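Long-range contact in extracellular solute-binding protein family 1 (Pseudothermotoga lettingae, PDB 5CI5), which probably serves as the sugar-binding protein of an ABC transporter and is seen here holding alpha-D-tagatose: residues A[169-183]-A[254-266]. Numbering follows the deposited sequence.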
# COMPACT_ATOMS: atom_id res chain seq x y z
N ALA A 169 -11.97 -15.44 -13.27
CA ALA A 169 -11.50 -14.37 -14.16
C ALA A 169 -11.85 -14.67 -15.63
O ALA A 169 -12.29 -13.79 -16.36
CB ALA A 169 -10.03 -14.14 -14.00
N LEU A 170 -11.65 -15.90 -16.07
CA LEU A 170 -11.97 -16.25 -17.46
C LEU A 170 -13.47 -16.18 -17.72
O LEU A 170 -13.90 -15.73 -18.79
CB LEU A 170 -11.45 -17.65 -17.78
CG LEU A 170 -9.95 -17.74 -18.02
CD1 LEU A 170 -9.50 -19.22 -18.05
CD2 LEU A 170 -9.54 -17.05 -19.32
N LYS A 171 -14.27 -16.59 -16.75
CA LYS A 171 -15.73 -16.61 -16.89
C LYS A 171 -16.33 -15.20 -16.97
O LYS A 171 -17.31 -14.96 -17.67
CB LYS A 171 -16.33 -17.38 -15.72
CG LYS A 171 -16.21 -18.90 -15.90
CD LYS A 171 -16.78 -19.65 -14.71
CE LYS A 171 -16.77 -21.15 -14.96
NZ LYS A 171 -17.05 -21.91 -13.71
N ILE A 172 -15.72 -14.27 -16.25
CA ILE A 172 -16.20 -12.89 -16.22
C ILE A 172 -15.75 -12.06 -17.42
O ILE A 172 -16.49 -11.19 -17.93
CB ILE A 172 -15.73 -12.21 -14.91
CG1 ILE A 172 -16.47 -12.79 -13.71
CG2 ILE A 172 -15.94 -10.71 -14.96
CD1 ILE A 172 -15.79 -12.52 -12.36
N THR A 173 -14.52 -12.29 -17.86
CA THR A 173 -13.93 -11.46 -18.89
C THR A 173 -14.73 -11.48 -20.20
O THR A 173 -15.15 -12.53 -20.67
CB THR A 173 -12.49 -11.89 -19.17
OG1 THR A 173 -11.69 -11.67 -17.99
CG2 THR A 173 -11.90 -11.06 -20.32
N ASP A 174 -14.91 -10.31 -20.78
CA ASP A 174 -15.54 -10.16 -22.09
C ASP A 174 -14.88 -8.95 -22.73
O ASP A 174 -15.41 -7.83 -22.66
CB ASP A 174 -17.05 -10.00 -21.96
CG ASP A 174 -17.76 -9.86 -23.30
OD1 ASP A 174 -17.13 -10.06 -24.35
OD2 ASP A 174 -18.96 -9.53 -23.28
N THR A 175 -13.69 -9.17 -23.28
CA THR A 175 -12.82 -8.07 -23.66
C THR A 175 -13.46 -7.28 -24.79
O THR A 175 -13.21 -6.08 -24.92
CB THR A 175 -11.41 -8.53 -24.12
OG1 THR A 175 -11.52 -9.34 -25.29
CG2 THR A 175 -10.67 -9.27 -22.99
N LYS A 176 -14.29 -7.94 -25.60
CA LYS A 176 -15.02 -7.25 -26.67
C LYS A 176 -15.90 -6.11 -26.14
O LYS A 176 -16.16 -5.15 -26.86
CB LYS A 176 -15.89 -8.22 -27.48
CG LYS A 176 -15.12 -9.26 -28.30
CD LYS A 176 -14.04 -8.65 -29.18
CE LYS A 176 -13.37 -9.72 -30.06
NZ LYS A 176 -12.58 -10.71 -29.25
N ASN A 177 -16.36 -6.22 -24.89
CA ASN A 177 -17.15 -5.16 -24.26
C ASN A 177 -16.38 -4.45 -23.16
O ASN A 177 -16.97 -3.74 -22.33
CB ASN A 177 -18.45 -5.74 -23.73
CG ASN A 177 -19.41 -6.10 -24.86
OD1 ASN A 177 -19.57 -5.34 -25.81
ND2 ASN A 177 -20.01 -7.28 -24.79
N ARG A 178 -15.06 -4.63 -23.16
CA ARG A 178 -14.16 -3.91 -22.26
C ARG A 178 -14.48 -4.28 -20.82
O ARG A 178 -14.37 -3.44 -19.91
CB ARG A 178 -14.23 -2.40 -22.48
CG ARG A 178 -13.90 -1.96 -23.91
CD ARG A 178 -14.04 -0.43 -24.07
NE ARG A 178 -15.34 -0.01 -23.59
CZ ARG A 178 -15.57 0.73 -22.52
NH1 ARG A 178 -14.57 1.24 -21.81
NH2 ARG A 178 -16.81 0.96 -22.15
N ILE A 179 -14.83 -5.55 -20.63
CA ILE A 179 -15.11 -6.13 -19.30
C ILE A 179 -14.00 -7.10 -18.94
O ILE A 179 -13.69 -7.98 -19.72
CB ILE A 179 -16.48 -6.86 -19.27
CG1 ILE A 179 -17.62 -5.87 -19.56
CG2 ILE A 179 -16.70 -7.59 -17.94
CD1 ILE A 179 -17.68 -4.66 -18.66
N TYR A 180 -13.43 -6.96 -17.75
CA TYR A 180 -12.24 -7.73 -17.37
C TYR A 180 -12.42 -8.39 -16.02
O TYR A 180 -12.96 -7.80 -15.09
CB TYR A 180 -11.03 -6.82 -17.33
CG TYR A 180 -10.76 -6.19 -18.68
CD1 TYR A 180 -9.98 -6.84 -19.62
CD2 TYR A 180 -11.31 -4.95 -19.02
CE1 TYR A 180 -9.75 -6.26 -20.86
CE2 TYR A 180 -11.08 -4.37 -20.24
CZ TYR A 180 -10.32 -5.03 -21.15
OH TYR A 180 -10.11 -4.42 -22.36
N GLY A 181 -11.95 -9.63 -15.92
CA GLY A 181 -12.06 -10.38 -14.69
C GLY A 181 -11.07 -10.02 -13.58
O GLY A 181 -11.43 -10.07 -12.41
N TYR A 182 -9.83 -9.68 -13.94
CA TYR A 182 -8.76 -9.51 -12.91
C TYR A 182 -7.66 -8.57 -13.41
O TYR A 182 -6.99 -8.84 -14.41
CB TYR A 182 -8.16 -10.89 -12.51
CG TYR A 182 -7.12 -10.77 -11.41
CD1 TYR A 182 -7.49 -10.83 -10.07
CD2 TYR A 182 -5.78 -10.56 -11.70
CE1 TYR A 182 -6.56 -10.69 -9.06
CE2 TYR A 182 -4.84 -10.42 -10.69
CZ TYR A 182 -5.24 -10.47 -9.36
OH TYR A 182 -4.34 -10.34 -8.33
N GLY A 183 -7.50 -7.47 -12.70
CA GLY A 183 -6.55 -6.44 -13.08
C GLY A 183 -5.16 -6.74 -12.54
O GLY A 183 -4.98 -6.87 -11.33
N MSE A 254 -13.45 -0.63 -11.52
CA MSE A 254 -14.37 -1.48 -10.80
C MSE A 254 -15.64 -0.69 -10.45
O MSE A 254 -16.76 -1.21 -10.50
CB MSE A 254 -13.71 -2.05 -9.54
CG MSE A 254 -14.58 -3.03 -8.82
SE MSE A 254 -13.70 -3.84 -7.28
CE MSE A 254 -12.22 -4.71 -8.21
N ALA A 255 -15.47 0.58 -10.10
CA ALA A 255 -16.60 1.44 -9.75
C ALA A 255 -17.51 1.65 -10.97
O ALA A 255 -18.68 2.01 -10.82
CB ALA A 255 -16.10 2.75 -9.22
N GLN A 256 -16.97 1.44 -12.16
CA GLN A 256 -17.77 1.49 -13.38
C GLN A 256 -18.26 0.12 -13.82
O GLN A 256 -18.78 -0.01 -14.91
CB GLN A 256 -16.96 2.09 -14.52
CG GLN A 256 -16.45 3.51 -14.29
CD GLN A 256 -15.66 4.00 -15.49
OE1 GLN A 256 -14.79 3.29 -16.00
NE2 GLN A 256 -15.97 5.20 -15.97
N ASN A 257 -18.11 -0.89 -12.96
CA ASN A 257 -18.45 -2.28 -13.29
C ASN A 257 -17.75 -2.81 -14.54
O ASN A 257 -18.34 -3.55 -15.33
CB ASN A 257 -19.97 -2.41 -13.40
CG ASN A 257 -20.67 -1.92 -12.15
OD1 ASN A 257 -20.33 -2.33 -11.04
ND2 ASN A 257 -21.61 -1.00 -12.31
N ARG A 258 -16.47 -2.47 -14.70
CA ARG A 258 -15.68 -2.96 -15.83
C ARG A 258 -14.54 -3.89 -15.42
O ARG A 258 -14.03 -4.61 -16.25
CB ARG A 258 -15.10 -1.79 -16.61
CG ARG A 258 -16.20 -0.91 -17.20
CD ARG A 258 -15.77 -0.30 -18.48
NE ARG A 258 -14.63 0.58 -18.29
CZ ARG A 258 -13.39 0.35 -18.70
NH1 ARG A 258 -12.47 1.25 -18.45
NH2 ARG A 258 -13.06 -0.77 -19.35
N VAL A 259 -14.15 -3.85 -14.15
CA VAL A 259 -13.09 -4.76 -13.65
C VAL A 259 -13.58 -5.41 -12.39
O VAL A 259 -13.87 -4.73 -11.43
CB VAL A 259 -11.76 -4.02 -13.38
CG1 VAL A 259 -10.72 -4.97 -12.70
CG2 VAL A 259 -11.22 -3.51 -14.66
N ALA A 260 -13.66 -6.74 -12.39
CA ALA A 260 -14.35 -7.45 -11.31
C ALA A 260 -13.50 -7.76 -10.11
O ALA A 260 -14.04 -7.95 -9.03
CB ALA A 260 -14.95 -8.73 -11.84
N MSE A 261 -12.18 -7.84 -10.31
CA MSE A 261 -11.26 -8.22 -9.24
C MSE A 261 -9.99 -7.43 -9.40
O MSE A 261 -9.54 -7.22 -10.52
CB MSE A 261 -10.93 -9.72 -9.26
CG MSE A 261 -12.07 -10.63 -8.92
SE MSE A 261 -11.51 -12.49 -8.88
CE MSE A 261 -11.83 -12.97 -10.73
N ALA A 262 -9.40 -7.05 -8.27
CA ALA A 262 -8.08 -6.42 -8.25
C ALA A 262 -7.46 -6.65 -6.90
O ALA A 262 -8.10 -7.18 -6.00
CB ALA A 262 -8.20 -4.92 -8.53
N ILE A 263 -6.22 -6.23 -6.74
CA ILE A 263 -5.63 -6.17 -5.43
C ILE A 263 -5.97 -4.83 -4.80
O ILE A 263 -5.85 -3.80 -5.43
CB ILE A 263 -4.09 -6.41 -5.48
CG1 ILE A 263 -3.84 -7.83 -5.98
CG2 ILE A 263 -3.49 -6.19 -4.10
CD1 ILE A 263 -2.40 -8.17 -6.16
N GLY A 264 -6.44 -4.86 -3.54
CA GLY A 264 -6.79 -3.65 -2.83
C GLY A 264 -6.85 -3.91 -1.34
O GLY A 264 -6.28 -4.87 -0.84
N GLY A 265 -7.56 -3.05 -0.63
CA GLY A 265 -7.59 -3.12 0.83
C GLY A 265 -8.37 -1.96 1.41
O GLY A 265 -9.13 -1.30 0.70
N PRO A 266 -8.19 -1.70 2.72
CA PRO A 266 -9.10 -0.73 3.37
C PRO A 266 -8.99 0.70 2.87
O PRO A 266 -9.98 1.43 2.99
CB PRO A 266 -8.72 -0.86 4.86
CG PRO A 266 -7.37 -1.49 4.88
CD PRO A 266 -7.39 -2.44 3.69
O HOH W 1 -4.92 -5.07 -9.05
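Arg-258 reaches across to Arg-178 and grips its backbone carbonyl. Its CB starts 3.8 Å from Arg-178 O. CG also lies near the methyl end of Ile-179. CD comes within 3.7 Å of Arg-178 O, and the chain bends at chi2 and chi3 (-63°), which brings the guanidinium edge-on to that carbonyl. NE is 3.6 Å from Arg-178 NH1. CZ lies beneath the same NH1, which sits over the centre of one guanidinium face. The guanidiniums stack, with their planes inclined by 30°. At the tip, NH2 donates to a lone pair of Arg-178 O (3.0 Å, N-H...O angle 153°), and the oxygen lies in the guanidinium plane. Tyr-180 CE2 lies at the guanidinium edge, near NH2. With an alanine here, donor and stacked group both go, which would probably leave Arg-178 O without this bond and the Arg-178 guanidinium freer to turn.

Asn-257, C-prime residue of the Schellman motif ending helix 247-255, leads into Arg-258. The backbones then run parallel. Tyr-180 N donates to Arg-258 O (2.9 Å), and Ala-260 N donates to Tyr-180 O (3.0 Å). This forms a single bridge between Tyr-180 and Val-259. Further on, Gly-183 N bonds to Met-261 O, and a water links Gly-183 O to Ile-263 N.

Met-261, a selenomethionine, packs its CE against Gly-181 O and Ala-169 N and CB, in the last turn of helix 162-172. Ile-172 CG2 packs on Ala-260 CB, 3.8 Å away. Tyr-182 CD1 meets Met-261 CB, the side chains crossing at about a right angle. Its OH, bonded to His-288, also rests on Ile-263 CG1.

The contact is therefore mixed. Main-chain bonds and buried apolar groups join helix 162-172 and its following loop to the loop ahead of strand 261-264 and the start of that edge strand. The more exposed end stacks two like charges, whose repulsion is probably eased by solvent and by the carbonyl of Arg-178.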